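Local coordinates for protein trichothecene 3-O-acetyltransferase (Gibberella zeae, PDB 2RKV) that probably transfers an acetyl group from acetyl-coenzyme A to the 3-hydroxyl of trichothecene mycotoxins such as T-2 toxin and deoxynivalenol, at residues E207-G219 with K360-S372. Numbering follows the deposited sequence. Where two conformers were deposited one is given.
Sequences EVDHQIVKADVAG and KSNVSLTADADPS. With ZBA (12,13-Epoxytrichothec-9-ene-3,4,8,15-tetrol-4,15-diacetate-8-isovalerate), chain D.
The carboxylate of D368 sits at the edge of the H210 imidazole: ND1 donates to OD2 over 2.7 Å, with OD2 only 4° out of the ring plane and accepting the N-H through its syn lone pair. The carboxylate is itself twisted 54° from the ring. A chi1 of 68° sets CG of D368 between its backbone N and carbonyl carbon, bringing the acid up to the histidine, while V217 CG1 lies alongside D368 CB.

Next to this pair the two backbones bridge once, I212 to V363. V213 N gives a nearly straight bond to N362 O (2.7 Å), and S364 N reaches Q211 O (2.9 Å) from above the carbonyl plane. CB of A367 packs onto the other segment, 3.5 Å from Q211 C and 3.8 Å from V213 CG2. Waters add to this: one lies between H210 O and D368 N, another joins A218 O to D368 O, and a third links K214 N, V217 O and A367 O.

Q211 NE2 is hydrogen-bonded to N311 OD1 and Y314 OH of strand 310-318, and lies 3.8 Å from L365 CD2. CD1 of L365 touches an acetyl group of the toxin, 3.6 Å from its O15. S364 OG accepts from T366 N in an ST turn spanning L365, and T366 OG1 comes within 3.8 Å of toxin C41. Segment 360-372 thus supplies L365 and T366 to the T-2 toxin pocket of this BAHD-superfamily acetyltransferase, with Q211 beside L365.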
loop_
_atom_site.group_PDB
_atom_site.type_symbol
_atom_site.label_atom_id
_atom_site.label_comp_id
_atom_site.label_asym_id
_atom_site.label_seq_id
_atom_site.Cartn_x
_atom_site.Cartn_y
_atom_site.Cartn_z
ATOM N N GLU A 207 -10.755 -9.501 -19.069
ATOM C CA GLU A 207 -10.797 -9.042 -17.674
ATOM C C GLU A 207 -9.526 -9.379 -16.896
ATOM O O GLU A 207 -9.122 -8.609 -16.006
ATOM C CB GLU A 207 -11.997 -9.642 -16.937
ATOM C CG GLU A 207 -13.358 -9.170 -17.436
ATOM C CD GLU A 207 -13.879 -9.979 -18.619
ATOM O OE1 GLU A 207 -13.181 -10.902 -19.093
ATOM O OE2 GLU A 207 -15.000 -9.680 -19.067
ATOM N N VAL A 208 -8.906 -10.520 -17.228
ATOM C CA VAL A 208 -7.702 -10.976 -16.527
ATOM C C VAL A 208 -6.415 -10.813 -17.350
ATOM O O VAL A 208 -5.378 -11.427 -17.052
ATOM C CB VAL A 208 -7.880 -12.416 -16.023
ATOM C CG2 VAL A 208 -8.948 -12.562 -14.981
ATOM N N ASP A 209 -6.473 -9.965 -18.378
ATOM C CA ASP A 209 -5.274 -9.609 -19.126
ATOM C C ASP A 209 -4.220 -9.125 -18.124
ATOM O O ASP A 209 -4.551 -8.397 -17.179
ATOM C CB ASP A 209 -5.572 -8.470 -20.114
ATOM C CG ASP A 209 -6.233 -8.948 -21.413
ATOM O OD1 ASP A 209 -6.417 -10.168 -21.628
ATOM O OD2 ASP A 209 -6.564 -8.066 -22.238
ATOM N N HIS A 210 -2.964 -9.532 -18.323
ATOM C CA HIS A 210 -1.829 -9.104 -17.483
ATOM C C HIS A 210 -1.860 -9.669 -16.062
ATOM O O HIS A 210 -1.074 -9.240 -15.211
ATOM C CB HIS A 210 -1.716 -7.574 -17.405
ATOM C CG HIS A 210 -1.920 -6.884 -18.715
ATOM N ND1 HIS A 210 -1.031 -7.005 -19.761
ATOM C CD2 HIS A 210 -2.910 -6.069 -19.152
ATOM C CE1 HIS A 210 -1.465 -6.293 -20.786
ATOM N NE2 HIS A 210 -2.600 -5.715 -20.443
ATOM N N GLN A 211 -2.746 -10.634 -15.808
ATOM C CA GLN A 211 -2.906 -11.153 -14.438
ATOM C C GLN A 211 -2.709 -12.659 -14.282
ATOM O O GLN A 211 -2.787 -13.190 -13.173
ATOM C CB GLN A 211 -4.246 -10.713 -13.851
ATOM C CG GLN A 211 -4.355 -9.192 -13.765
ATOM C CD GLN A 211 -5.665 -8.718 -13.185
ATOM O OE1 GLN A 211 -6.719 -9.303 -13.434
ATOM N NE2 GLN A 211 -5.607 -7.632 -12.411
ATOM N N ILE A 212 -2.452 -13.345 -15.393
ATOM C CA ILE A 212 -2.172 -14.769 -15.347
ATOM C C ILE A 212 -0.788 -15.011 -15.941
ATOM O O ILE A 212 -0.519 -14.640 -17.088
ATOM C CB ILE A 212 -3.254 -15.598 -16.078
ATOM C CG1 ILE A 212 -4.639 -15.307 -15.488
ATOM C CG2 ILE A 212 -2.938 -17.102 -15.965
ATOM C CD1 ILE A 212 -5.787 -15.849 -16.313
ATOM N N VAL A 213 0.088 -15.607 -15.139
ATOM C CA VAL A 213 1.454 -15.916 -15.563
ATOM C C VAL A 213 1.400 -16.972 -16.669
ATOM O O VAL A 213 0.639 -17.943 -16.578
ATOM C CB VAL A 213 2.320 -16.395 -14.360
ATOM C CG1 VAL A 213 3.673 -16.929 -14.827
ATOM C CG2 VAL A 213 2.520 -15.266 -13.355
ATOM N N LYS A 214 2.170 -16.740 -17.729
ATOM C CA LYS A 214 2.292 -17.672 -18.846
ATOM C C LYS A 214 3.771 -17.942 -19.073
ATOM O O LYS A 214 4.610 -17.059 -18.857
ATOM C CB LYS A 214 1.658 -17.093 -20.109
ATOM C CG LYS A 214 0.138 -17.004 -20.066
ATOM C CD LYS A 214 -0.435 -16.482 -21.379
ATOM C CE LYS A 214 -0.222 -14.982 -21.520
ATOM N NZ LYS A 214 -0.689 -14.481 -22.843
ATOM N N ALA A 215 4.082 -19.163 -19.505
ATOM C CA ALA A 215 5.468 -19.622 -19.612
ATOM C C ALA A 215 6.313 -18.875 -20.656
ATOM O O ALA A 215 7.544 -18.861 -20.555
ATOM C CB ALA A 215 5.513 -21.134 -19.855
ATOM N N ASP A 216 5.657 -18.246 -21.633
ATOM C CA ASP A 216 6.361 -17.493 -22.681
ATOM C C ASP A 216 6.319 -15.973 -22.484
ATOM O O ASP A 216 6.654 -15.214 -23.396
ATOM C CB ASP A 216 5.840 -17.865 -24.080
ATOM C CG ASP A 216 4.358 -17.559 -24.268
ATOM O OD1 ASP A 216 3.661 -17.225 -23.285
ATOM O OD2 ASP A 216 3.880 -17.667 -25.419
ATOM N N VAL A 217 5.897 -15.536 -21.302
ATOM C CA VAL A 217 5.821 -14.112 -20.995
ATOM C C VAL A 217 6.532 -13.844 -19.674
ATOM O O VAL A 217 6.154 -14.388 -18.626
ATOM C CB VAL A 217 4.361 -13.602 -20.921
ATOM C CG1 VAL A 217 4.319 -12.126 -20.542
ATOM C CG2 VAL A 217 3.623 -13.838 -22.241
ATOM N N ALA A 218 7.564 -13.009 -19.739
ATOM C CA ALA A 218 8.286 -12.561 -18.553
ATOM C C ALA A 218 7.364 -11.812 -17.588
ATOM O O ALA A 218 6.493 -11.045 -18.018
ATOM C CB ALA A 218 9.464 -11.674 -18.956
ATOM N N GLY A 219 7.565 -12.045 -16.292
ATOM C CA GLY A 219 6.837 -11.339 -15.234
ATOM C C GLY A 219 6.593 -12.183 -13.994
ATOM O O GLY A 219 6.575 -13.413 -14.059
ATOM N N LYS A 360 -4.568 -21.466 -7.612
ATOM C CA LYS A 360 -4.464 -20.023 -7.845
ATOM C C LYS A 360 -3.024 -19.551 -8.062
ATOM O O LYS A 360 -2.775 -18.353 -8.176
ATOM C CB LYS A 360 -5.119 -19.251 -6.693
ATOM C CG LYS A 360 -6.619 -19.500 -6.588
ATOM C CD LYS A 360 -7.205 -18.917 -5.292
ATOM C CE LYS A 360 -8.721 -19.022 -5.261
ATOM N NZ LYS A 360 -9.216 -20.421 -5.435
ATOM N N SER A 361 -2.092 -20.501 -8.162
ATOM C CA SER A 361 -0.658 -20.186 -8.180
ATOM C C SER A 361 -0.189 -19.385 -9.414
ATOM O O SER A 361 0.881 -18.764 -9.373
ATOM C CB SER A 361 0.174 -21.461 -8.046
ATOM O OG SER A 361 -0.012 -22.294 -9.178
ATOM N N ASN A 362 -0.975 -19.401 -10.487
ATOM C CA ASN A 362 -0.617 -18.671 -11.718
ATOM C C ASN A 362 -1.121 -17.232 -11.767
ATOM O O ASN A 362 -0.790 -16.487 -12.694
ATOM C CB ASN A 362 -1.126 -19.398 -12.968
ATOM C CG ASN A 362 -0.476 -20.753 -13.176
ATOM O OD1 ASN A 362 0.696 -20.963 -12.848
ATOM N ND2 ASN A 362 -1.244 -21.681 -13.735
ATOM N N VAL A 363 -1.933 -16.846 -10.788
ATOM C CA VAL A 363 -2.542 -15.519 -10.782
ATOM C C VAL A 363 -1.662 -14.518 -10.026
ATOM O O VAL A 363 -1.227 -14.766 -8.885
ATOM C CB VAL A 363 -3.983 -15.551 -10.209
ATOM C CG1 VAL A 363 -4.668 -14.207 -10.405
ATOM C CG2 VAL A 363 -4.805 -16.668 -10.870
ATOM N N SER A 364 -1.396 -13.384 -10.671
ATOM C CA SER A 364 -0.573 -12.344 -10.073
ATOM C C SER A 364 -0.980 -11.000 -10.641
ATOM O O SER A 364 -1.157 -10.862 -11.852
ATOM C CB SER A 364 0.910 -12.588 -10.353
ATOM O OG SER A 364 1.690 -11.501 -9.881
ATOM N N LEU A 365 -1.125 -10.019 -9.757
ATOM C CA LEU A 365 -1.425 -8.644 -10.170
ATOM C C LEU A 365 -0.310 -8.029 -11.023
ATOM O O LEU A 365 -0.520 -7.005 -11.685
ATOM C CB LEU A 365 -1.694 -7.770 -8.944
ATOM C CG LEU A 365 -2.968 -8.122 -8.165
ATOM C CD1 LEU A 365 -2.913 -7.542 -6.755
ATOM C CD2 LEU A 365 -4.226 -7.659 -8.905
ATOM N N THR A 366 0.874 -8.640 -10.996
ATOM C CA THR A 366 1.992 -8.155 -11.810
ATOM C C THR A 366 2.551 -9.260 -12.707
ATOM O O THR A 366 3.760 -9.313 -12.957
ATOM C CB THR A 366 3.124 -7.560 -10.952
ATOM O OG1 THR A 366 3.586 -8.553 -10.026
ATOM C CG2 THR A 366 2.651 -6.307 -10.207
ATOM N N ALA A 367 1.649 -10.107 -13.208
ATOM C CA ALA A 367 1.991 -11.317 -13.969
ATOM C C ALA A 367 2.904 -11.105 -15.179
ATOM O O ALA A 367 3.709 -11.988 -15.508
ATOM C CB ALA A 367 0.727 -12.044 -14.396
ATOM N N ASP A 368 2.776 -9.961 -15.849
ATOM C CA ASP A 368 3.630 -9.674 -17.001
ATOM C C ASP A 368 4.443 -8.377 -16.879
ATOM O O ASP A 368 4.916 -7.833 -17.882
ATOM C CB ASP A 368 2.833 -9.745 -18.313
ATOM C CG ASP A 368 1.792 -8.636 -18.459
ATOM O OD1 ASP A 368 1.707 -7.726 -17.610
ATOM O OD2 ASP A 368 1.039 -8.690 -19.451
ATOM N N ALA A 369 4.619 -7.898 -15.651
ATOM C CA ALA A 369 5.425 -6.703 -15.421
ATOM C C ALA A 369 6.907 -7.069 -15.407
ATOM O O ALA A 369 7.337 -7.923 -14.639
ATOM C CB ALA A 369 5.026 -6.011 -14.117
ATOM N N ASP A 370 7.674 -6.433 -16.281
ATOM C CA ASP A 370 9.125 -6.579 -16.303
ATOM C C ASP A 370 9.744 -5.531 -15.382
ATOM O O ASP A 370 9.601 -4.331 -15.632
ATOM C CB ASP A 370 9.631 -6.378 -17.733
ATOM C CG ASP A 370 11.098 -6.744 -17.903
ATOM O OD1 ASP A 370 11.946 -6.274 -17.108
ATOM O OD2 ASP A 370 11.397 -7.495 -18.855
ATOM N N PRO A 371 10.435 -5.970 -14.310
ATOM C CA PRO A 371 10.997 -5.011 -13.346
ATOM C C PRO A 371 11.968 -3.992 -13.947
ATOM O O PRO A 371 12.130 -2.898 -13.402
ATOM C CB PRO A 371 11.713 -5.900 -12.322
ATOM C CG PRO A 371 11.854 -7.251 -12.984
ATOM C CD PRO A 371 10.704 -7.370 -13.929
ATOM N N SER A 372 12.611 -4.344 -15.059
ATOM C CA SER A 372 13.542 -3.434 -15.713
ATOM C C SER A 372 12.849 -2.215 -16.327
ATOM O O SER A 372 13.408 -1.118 -16.326
ATOM C CB SER A 372 14.351 -4.176 -16.782
ATOM O OG SER A 372 15.135 -3.269 -17.542
HETATM O O18 ZBA D . 5.850 -6.890 -5.643
HETATM C C44 ZBA D . 5.429 -7.576 -4.805
HETATM C C45 ZBA D . 5.696 -9.029 -4.641
HETATM C C46 ZBA D . 6.636 -9.286 -3.557
HETATM C C48 ZBA D . 7.889 -8.618 -3.805
HETATM C C47 ZBA D . 7.079 -10.701 -3.348
HETATM O O17 ZBA D . 4.649 -7.085 -3.836
HETATM C C31 ZBA D . 4.451 -5.672 -3.680
HETATM C C30 ZBA D . 3.354 -5.160 -4.552
HETATM C C32 ZBA D . 4.245 -5.459 -2.227
HETATM C C39 ZBA D . 5.429 -5.846 -1.370
HETATM C C33 ZBA D . 3.122 -5.015 -1.754
HETATM C C34 ZBA D . 1.950 -4.644 -2.579
HETATM O O10 ZBA D . 2.039 -3.212 -2.712
HETATM C C29 ZBA D . 1.939 -5.272 -3.987
HETATM C C38 ZBA D . 1.558 -6.742 -3.850
HETATM O O12 ZBA D . 2.107 -7.498 -4.918
HETATM C C40 ZBA D . 1.439 -8.495 -5.474
HETATM C C41 ZBA D . 2.268 -9.135 -6.563
HETATM O O13 ZBA D . 0.386 -8.840 -5.221
HETATM C C28 ZBA D . 0.871 -4.516 -4.885
HETATM C C37 ZBA D . 0.651 -5.156 -6.269
HETATM C C35 ZBA D . 1.313 -3.060 -4.957
HETATM C C25 ZBA D . 1.110 -2.602 -3.560
HETATM C C36 ZBA D . 1.999 -2.370 -6.013
HETATM O O11 ZBA D . 0.596 -2.289 -5.932
HETATM C C27 ZBA D . -0.460 -4.331 -4.082
HETATM C C26 ZBA D . -0.295 -3.044 -3.296
HETATM O O16 ZBA D . -0.566 -3.194 -1.931
HETATM O O14 ZBA D . -1.477 -4.114 -5.066
HETATM C C42 ZBA D . -2.769 -4.389 -4.937
HETATM O O15 ZBA D . -3.557 -4.178 -5.801
HETATM C C43 ZBA D . -3.070 -4.905 -3.627
HETATM O O HOH W 1 1.226 -7.552 -14.917
HETATM O O HOH W 2 3.653 -14.119 -17.513
HETATM O O HOH W 3 6.641 -9.162 -19.938
#